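Local coordinates for DNA mimic protein DMP12 (Neisseria meningitidis MC58, PDB 3W1O) that mimics DNA, binding the histone-like protein HU at its DNA-binding sites and partially preventing HU from binding DNA, probably as a regulator, at residues L7-K13 with K113-F119; E35-I40 with I101-Y107. All blocks are in the same frame, centred on the assembly; numbering follows the deposited sequence.

Interactions 1 and 2 build adjoining parts of one antiparallel sheet and of the helix lying on it, with centres about 8 Å apart. In interaction 1 the two middle strands, 7-10 and 115-118, pair; interaction 2 sets the edge strand 37-40 against helix 96-111, which leads directly into strand 115-118. Strands 7-10 and 37-40 are neighbours, and Ile9 O lies 2.7 Å from Val38 N, a probable hydrogen bond. Nearby, Thr36 OG1 lies 2.8 Å from Cys11 O, a second probable hydrogen bond. A bound magnesium ion lies about 6 Å from the side chain of Lys113 and about 7 Å from that of Tyr107.

Interaction 1: L7-K13 with K113-F119; sequences LLIFCLK and KTVIFHF
With chi1 at 76°, Phe10 holds its ring between its own backbone N and carbonyl carbon, and this leans the ring across the strand boundary onto Ile116. CB of Ile116 sits over the ring face, 4.0 Å from the centroid in a CH-pi contact, while its CD1 meets Phe10 CZ. The two strands, 7-10 and 115-118, are the central antiparallel pair of a four-stranded sheet with helices on both faces. Leu8-His118 and Phe10-Ile116 are hydrogen-bonded pairs, each closed by two nearly straight bonds; the shortest joins Ile116 N to Phe10 O at 2.7 Å. Between them, Ile9 and Phe117 form a non-hydrogen-bonded pair. Their side chains run alongside each other on the face that helix 96-111 covers, and Ile9 CG2 reaches Phe117 CE1 at 3.5 Å. Leu8, Phe10 and Ile116 occupy the other face, toward helix 21-30. At the C-terminal residue, the Phe119 ring receives Leu7 CB over one face. A water bridges the segments near their other end, accepting from Leu12 N and donating to Thr114 O. Lys113, bent at chi2 (-66°), curls past Leu12, its CG 3.5 Å from the buried Leu12 O. Its NZ donates to the carbonyl oxygen of the next residue, with Lys113 NZ 2.9 Å from Lys13 O and 46° above the carbonyl plane.

Interaction 2: E35-I40 with I101-Y107; sequences ETVVEI and IIHVLEY
Glu35 and His103 make the polar part of this contact. NE2 of the His103 imidazole donates to OE1 of Glu35 at 2.6 Å, a short and nearly straight bond that uses the anti lone pair of the oxygen. The carboxylate and the imidazole are almost coplanar, 12° apart, and Glu35 O also lies at the ring edge, in its plane. The bond may favour a positive charge on the imidazole.

The aromatic contact is a CH-pi interaction one helical turn further on. Thr36 CG2 stands over the centre of the Tyr107 ring, 3.3 Å from the centroid and 7° off the normal. Thr36 presents this methyl because chi1 (65°) puts OG1 between the backbone N and carbonyl carbon, from where the hydroxyl bonds with Ser34 and Cys11. Tyr107 OH, in turn, bonds with Asp14 N, which helps fix the far end of the ring.

These contacts belong to an alpha+beta arrangement, a helix packed on an antiparallel sheet: helix 96-111 lies against one face of the four strands, and the axis of its segment 101-107 comes within 8.2 Å of that of the edge strand 37-40, the two running in roughly opposite directions.

Aliphatic packing fills the interface between them. Val104 CG2 presses on Val38 CG2 at 3.4 Å, closer than usual van der Waals contact, and also lies 3.5 Å from Thr36 O. One turn earlier in the helix, Ile101 meets Val38 through the CG1 atoms and Ile40 through the CD1 methyls, which are 4.3 Å apart.

Interaction 1: L7-K13 with K113-F119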
loop_
_atom_site.group_PDB
_atom_site.type_symbol
_atom_site.label_atom_id
_atom_site.label_comp_id
_atom_site.label_asym_id
_atom_site.label_seq_id
_atom_site.Cartn_x
_atom_site.Cartn_y
_atom_site.Cartn_z
ATOM N N LEU A 7 9.012 4.175 -1.955
ATOM C CA LEU A 7 8.007 3.598 -1.053
ATOM C C LEU A 7 7.233 2.529 -1.787
ATOM O O LEU A 7 6.835 2.747 -2.925
ATOM C CB LEU A 7 7.039 4.702 -0.597
ATOM C CG LEU A 7 5.696 4.320 0.036
ATOM C CD1 LEU A 7 5.964 3.504 1.326
ATOM C CD2 LEU A 7 4.994 5.635 0.314
ATOM N N LEU A 8 7.032 1.378 -1.137
ATOM C CA LEU A 8 6.197 0.343 -1.751
ATOM C C LEU A 8 4.995 0.080 -0.891
ATOM O O LEU A 8 5.080 0.054 0.337
ATOM C CB LEU A 8 6.967 -0.956 -1.969
ATOM C CG LEU A 8 8.243 -0.914 -2.839
ATOM C CD1 LEU A 8 8.770 -2.342 -2.974
ATOM C CD2 LEU A 8 7.996 -0.280 -4.217
ATOM N N ILE A 9 3.862 -0.133 -1.544
ATOM C CA ILE A 9 2.704 -0.718 -0.842
ATOM C C ILE A 9 2.431 -1.967 -1.643
ATOM O O ILE A 9 2.232 -1.869 -2.861
ATOM C CB ILE A 9 1.520 0.226 -0.907
ATOM C CG1 ILE A 9 1.858 1.511 -0.106
ATOM C CG2 ILE A 9 0.215 -0.505 -0.440
ATOM C CD1 ILE A 9 0.759 2.591 -0.080
ATOM N N PHE A 10 2.472 -3.139 -1.024
ATOM C CA PHE A 10 2.323 -4.331 -1.825
ATOM C C PHE A 10 1.822 -5.546 -1.043
ATOM O O PHE A 10 1.815 -5.521 0.222
ATOM C CB PHE A 10 3.674 -4.689 -2.495
ATOM C CG PHE A 10 4.692 -5.321 -1.556
ATOM C CD1 PHE A 10 4.813 -6.713 -1.455
ATOM C CD2 PHE A 10 5.498 -4.513 -0.756
ATOM C CE1 PHE A 10 5.740 -7.301 -0.513
ATOM C CE2 PHE A 10 6.414 -5.090 0.146
ATOM C CZ PHE A 10 6.530 -6.494 0.241
ATOM N N CYS A 11 1.462 -6.590 -1.804
ATOM C CA CYS A 11 1.351 -7.942 -1.242
ATOM C C CYS A 11 2.021 -8.866 -2.221
ATOM O O CYS A 11 2.363 -8.465 -3.340
ATOM C CB CYS A 11 -0.123 -8.307 -0.946
ATOM S SG CYS A 11 -1.132 -8.414 -2.437
ATOM N N LEU A 12 2.330 -10.084 -1.778
ATOM C CA LEU A 12 2.795 -11.099 -2.658
ATOM C C LEU A 12 1.681 -11.519 -3.608
ATOM O O LEU A 12 0.473 -11.442 -3.276
ATOM C CB LEU A 12 3.233 -12.311 -1.869
ATOM C CG LEU A 12 4.367 -12.008 -0.903
ATOM C CD1 LEU A 12 4.944 -13.283 -0.223
ATOM C CD2 LEU A 12 5.456 -11.271 -1.640
ATOM N N LYS A 13 2.107 -11.999 -4.756
ATOM C CA LYS A 13 1.209 -12.666 -5.681
ATOM C C LYS A 13 0.679 -13.993 -5.154
ATOM O O LYS A 13 1.322 -14.642 -4.344
ATOM C CB LYS A 13 1.961 -12.968 -6.954
ATOM C CG LYS A 13 2.002 -11.792 -7.861
ATOM C CD LYS A 13 3.008 -12.070 -8.934
ATOM C CE LYS A 13 2.681 -11.332 -10.175
ATOM N NZ LYS A 13 3.498 -12.011 -11.233
ATOM N N LYS A 113 -3.756 -12.236 1.701
ATOM C CA LYS A 113 -2.335 -11.831 1.836
ATOM C C LYS A 113 -2.278 -10.668 2.835
ATOM O O LYS A 113 -3.219 -9.864 2.975
ATOM C CB LYS A 113 -1.754 -11.378 0.469
ATOM C CG LYS A 113 -1.794 -12.383 -0.713
ATOM C CD LYS A 113 -0.901 -13.606 -0.469
ATOM C CE LYS A 113 -0.761 -14.472 -1.697
ATOM N NZ LYS A 113 0.507 -15.299 -1.663
ATOM N N THR A 114 -1.155 -10.542 3.542
ATOM C CA THR A 114 -0.917 -9.329 4.324
ATOM C C THR A 114 -0.415 -8.275 3.356
ATOM O O THR A 114 0.214 -8.586 2.377
ATOM C CB THR A 114 0.067 -9.594 5.498
ATOM O OG1 THR A 114 -0.706 -10.179 6.557
ATOM C CG2 THR A 114 0.697 -8.326 6.040
ATOM N N VAL A 115 -0.808 -7.057 3.603
ATOM C CA VAL A 115 -0.313 -5.916 2.814
ATOM C C VAL A 115 0.846 -5.279 3.552
ATOM O O VAL A 115 0.750 -5.038 4.749
ATOM C CB VAL A 115 -1.449 -4.938 2.560
ATOM C CG1 VAL A 115 -0.935 -3.609 2.032
ATOM C CG2 VAL A 115 -2.392 -5.545 1.510
ATOM N N ILE A 116 1.943 -5.011 2.857
ATOM C CA ILE A 116 3.099 -4.343 3.477
ATOM C C ILE A 116 3.265 -2.931 2.948
ATOM O O ILE A 116 3.100 -2.693 1.735
ATOM C CB ILE A 116 4.348 -5.143 3.122
ATOM C CG1 ILE A 116 4.211 -6.541 3.780
ATOM C CG2 ILE A 116 5.619 -4.413 3.569
ATOM C CD1 ILE A 116 5.204 -7.498 3.296
ATOM N N PHE A 117 3.556 -1.997 3.851
ATOM C CA PHE A 117 4.060 -0.710 3.401
ATOM C C PHE A 117 5.541 -0.720 3.754
ATOM O O PHE A 117 5.884 -0.931 4.910
ATOM C CB PHE A 117 3.399 0.474 4.134
ATOM C CG PHE A 117 1.896 0.596 3.983
ATOM C CD1 PHE A 117 1.162 -0.187 3.092
ATOM C CD2 PHE A 117 1.221 1.545 4.714
ATOM C CE1 PHE A 117 -0.255 -0.043 2.989
ATOM C CE2 PHE A 117 -0.193 1.695 4.604
ATOM C CZ PHE A 117 -0.902 0.894 3.740
ATOM N N HIS A 118 6.403 -0.464 2.788
ATOM C CA HIS A 118 7.869 -0.480 3.072
ATOM C C HIS A 118 8.540 0.767 2.501
ATOM O O HIS A 118 8.283 1.118 1.363
ATOM C CB HIS A 118 8.529 -1.720 2.500
ATOM C CG HIS A 118 10.033 -1.661 2.560
ATOM N ND1 HIS A 118 10.741 -1.948 3.713
ATOM C CD2 HIS A 118 10.951 -1.240 1.646
ATOM C CE1 HIS A 118 12.037 -1.760 3.489
ATOM N NE2 HIS A 118 12.192 -1.328 2.246
ATOM N N PHE A 119 9.392 1.421 3.289
ATOM C CA PHE A 119 10.116 2.596 2.780
ATOM C C PHE A 119 11.445 2.605 3.519
ATOM O O PHE A 119 11.569 2.197 4.696
ATOM C CB PHE A 119 9.318 3.860 3.107
ATOM C CG PHE A 119 9.698 5.091 2.327
ATOM C CD1 PHE A 119 10.401 5.021 1.122
ATOM C CD2 PHE A 119 9.272 6.332 2.772
ATOM C CE1 PHE A 119 10.681 6.199 0.377
ATOM C CE2 PHE A 119 9.544 7.522 2.026
ATOM C CZ PHE A 119 10.253 7.442 0.839
ATOM O OXT PHE A 119 12.452 2.985 2.899
HETATM O O HOH W 1 1.851 -10.458 1.116
#

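Interaction 2: E35-I40 with I101-Y107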
loop_
_atom_site.group_PDB
_atom_site.type_symbol
_atom_site.label_atom_id
_atom_site.label_comp_id
_atom_site.label_asym_id
_atom_site.label_seq_id
_atom_site.Cartn_x
_atom_site.Cartn_y
_atom_site.Cartn_z
ATOM N N GLU A 35 0.939 -6.308 -10.496
ATOM C CA GLU A 35 -0.279 -5.622 -10.130
ATOM C C GLU A 35 -0.416 -5.552 -8.595
ATOM O O GLU A 35 -1.206 -4.767 -8.067
ATOM C CB GLU A 35 -1.517 -6.366 -10.722
ATOM C CG GLU A 35 -1.864 -7.682 -10.016
ATOM C CD GLU A 35 -3.022 -8.384 -10.689
ATOM O OE1 GLU A 35 -4.162 -7.933 -10.467
ATOM O OE2 GLU A 35 -2.781 -9.369 -11.407
ATOM N N THR A 36 0.380 -6.347 -7.890
ATOM C CA THR A 36 0.263 -6.416 -6.407
ATOM C C THR A 36 1.227 -5.454 -5.737
ATOM O O THR A 36 1.277 -5.407 -4.510
ATOM C CB THR A 36 0.541 -7.823 -5.840
ATOM O OG1 THR A 36 1.922 -8.187 -6.074
ATOM C CG2 THR A 36 -0.436 -8.877 -6.499
ATOM N N VAL A 37 1.986 -4.696 -6.544
ATOM C CA VAL A 37 3.014 -3.819 -6.006
ATOM C C VAL A 37 2.710 -2.421 -6.478
ATOM O O VAL A 37 2.526 -2.187 -7.704
ATOM C CB VAL A 37 4.447 -4.202 -6.411
ATOM C CG1 VAL A 37 5.436 -3.083 -5.965
ATOM C CG2 VAL A 37 4.862 -5.540 -5.842
ATOM N N VAL A 38 2.627 -1.480 -5.545
ATOM C CA VAL A 38 2.551 -0.087 -5.958
ATOM C C VAL A 38 3.882 0.580 -5.560
ATOM O O VAL A 38 4.232 0.601 -4.399
ATOM C CB VAL A 38 1.393 0.653 -5.287
ATOM C CG1 VAL A 38 1.316 2.090 -5.811
ATOM C CG2 VAL A 38 0.057 -0.069 -5.563
ATOM N N GLU A 39 4.587 1.155 -6.530
ATOM C CA GLU A 39 5.793 1.915 -6.265
ATOM C C GLU A 39 5.396 3.377 -6.241
ATOM O O GLU A 39 4.713 3.844 -7.158
ATOM C CB GLU A 39 6.762 1.663 -7.435
ATOM C CG GLU A 39 8.044 2.430 -7.354
ATOM C CD GLU A 39 8.882 2.211 -8.600
ATOM O OE1 GLU A 39 8.320 2.165 -9.728
ATOM O OE2 GLU A 39 10.099 2.096 -8.419
ATOM N N ILE A 40 5.824 4.120 -5.219
ATOM C CA ILE A 40 5.351 5.474 -5.029
ATOM C C ILE A 40 6.552 6.389 -4.931
ATOM O O ILE A 40 7.361 6.222 -4.037
ATOM C CB ILE A 40 4.494 5.608 -3.775
ATOM C CG1 ILE A 40 3.377 4.575 -3.834
ATOM C CG2 ILE A 40 3.859 7.039 -3.681
ATOM C CD1 ILE A 40 2.388 4.609 -2.622
ATOM N N ILE A 101 -3.570 1.587 -5.349
ATOM C CA ILE A 101 -3.488 1.135 -3.943
ATOM C C ILE A 101 -4.718 0.296 -3.670
ATOM O O ILE A 101 -4.613 -0.828 -3.158
ATOM C CB ILE A 101 -3.407 2.324 -2.956
ATOM C CG1 ILE A 101 -2.042 2.988 -3.089
ATOM C CG2 ILE A 101 -3.597 1.832 -1.510
ATOM C CD1 ILE A 101 -1.933 4.333 -2.298
ATOM N N ILE A 102 -5.870 0.780 -4.129
ATOM C CA ILE A 102 -7.115 0.001 -3.963
ATOM C C ILE A 102 -6.979 -1.410 -4.533
ATOM O O ILE A 102 -7.441 -2.417 -3.939
ATOM C CB ILE A 102 -8.326 0.747 -4.561
ATOM C CG1 ILE A 102 -8.723 1.941 -3.686
ATOM C CG2 ILE A 102 -9.513 -0.219 -4.732
ATOM C CD1 ILE A 102 -9.724 2.922 -4.432
ATOM N N HIS A 103 -6.315 -1.499 -5.679
ATOM C CA HIS A 103 -6.214 -2.785 -6.320
ATOM C C HIS A 103 -5.386 -3.781 -5.513
ATOM O O HIS A 103 -5.704 -4.993 -5.473
ATOM C CB HIS A 103 -5.560 -2.669 -7.686
ATOM C CG HIS A 103 -5.638 -3.944 -8.440
ATOM N ND1 HIS A 103 -6.835 -4.439 -8.920
ATOM C CD2 HIS A 103 -4.701 -4.889 -8.694
ATOM C CE1 HIS A 103 -6.618 -5.613 -9.489
ATOM N NE2 HIS A 103 -5.331 -5.909 -9.367
ATOM N N VAL A 104 -4.269 -3.295 -4.957
ATOM C CA VAL A 104 -3.469 -4.148 -4.055
ATOM C C VAL A 104 -4.307 -4.625 -2.899
ATOM O O VAL A 104 -4.280 -5.797 -2.551
ATOM C CB VAL A 104 -2.270 -3.384 -3.487
ATOM C CG1 VAL A 104 -1.515 -4.308 -2.420
ATOM C CG2 VAL A 104 -1.348 -3.050 -4.686
ATOM N N LEU A 105 -5.078 -3.727 -2.334
ATOM C CA LEU A 105 -5.956 -4.087 -1.213
ATOM C C LEU A 105 -6.976 -5.174 -1.625
ATOM O O LEU A 105 -7.124 -6.207 -0.960
ATOM C CB LEU A 105 -6.650 -2.838 -0.646
ATOM C CG LEU A 105 -5.703 -1.709 -0.171
ATOM C CD1 LEU A 105 -6.528 -0.534 0.343
ATOM C CD2 LEU A 105 -4.690 -2.206 0.891
ATOM N N GLU A 106 -7.643 -4.972 -2.747
ATOM C CA GLU A 106 -8.588 -5.994 -3.248
ATOM C C GLU A 106 -7.926 -7.335 -3.483
ATOM O O GLU A 106 -8.492 -8.399 -3.131
ATOM C CB GLU A 106 -9.270 -5.496 -4.544
ATOM C CG GLU A 106 -10.179 -4.333 -4.268
ATOM C CD GLU A 106 -10.900 -3.804 -5.487
ATOM O OE1 GLU A 106 -10.519 -4.188 -6.602
ATOM O OE2 GLU A 106 -11.838 -2.984 -5.315
ATOM N N TYR A 107 -6.729 -7.316 -4.066
ATOM C CA TYR A 107 -6.049 -8.536 -4.379
ATOM C C TYR A 107 -5.732 -9.265 -3.060
ATOM O O TYR A 107 -5.776 -10.513 -2.982
ATOM C CB TYR A 107 -4.740 -8.235 -5.098
ATOM C CG TYR A 107 -4.015 -9.430 -5.646
ATOM C CD1 TYR A 107 -4.062 -9.754 -6.995
ATOM C CD2 TYR A 107 -3.229 -10.237 -4.808
ATOM C CE1 TYR A 107 -3.351 -10.859 -7.528
ATOM C CE2 TYR A 107 -2.569 -11.355 -5.327
ATOM C CZ TYR A 107 -2.604 -11.642 -6.656
ATOM O OH TYR A 107 -1.920 -12.733 -7.113
#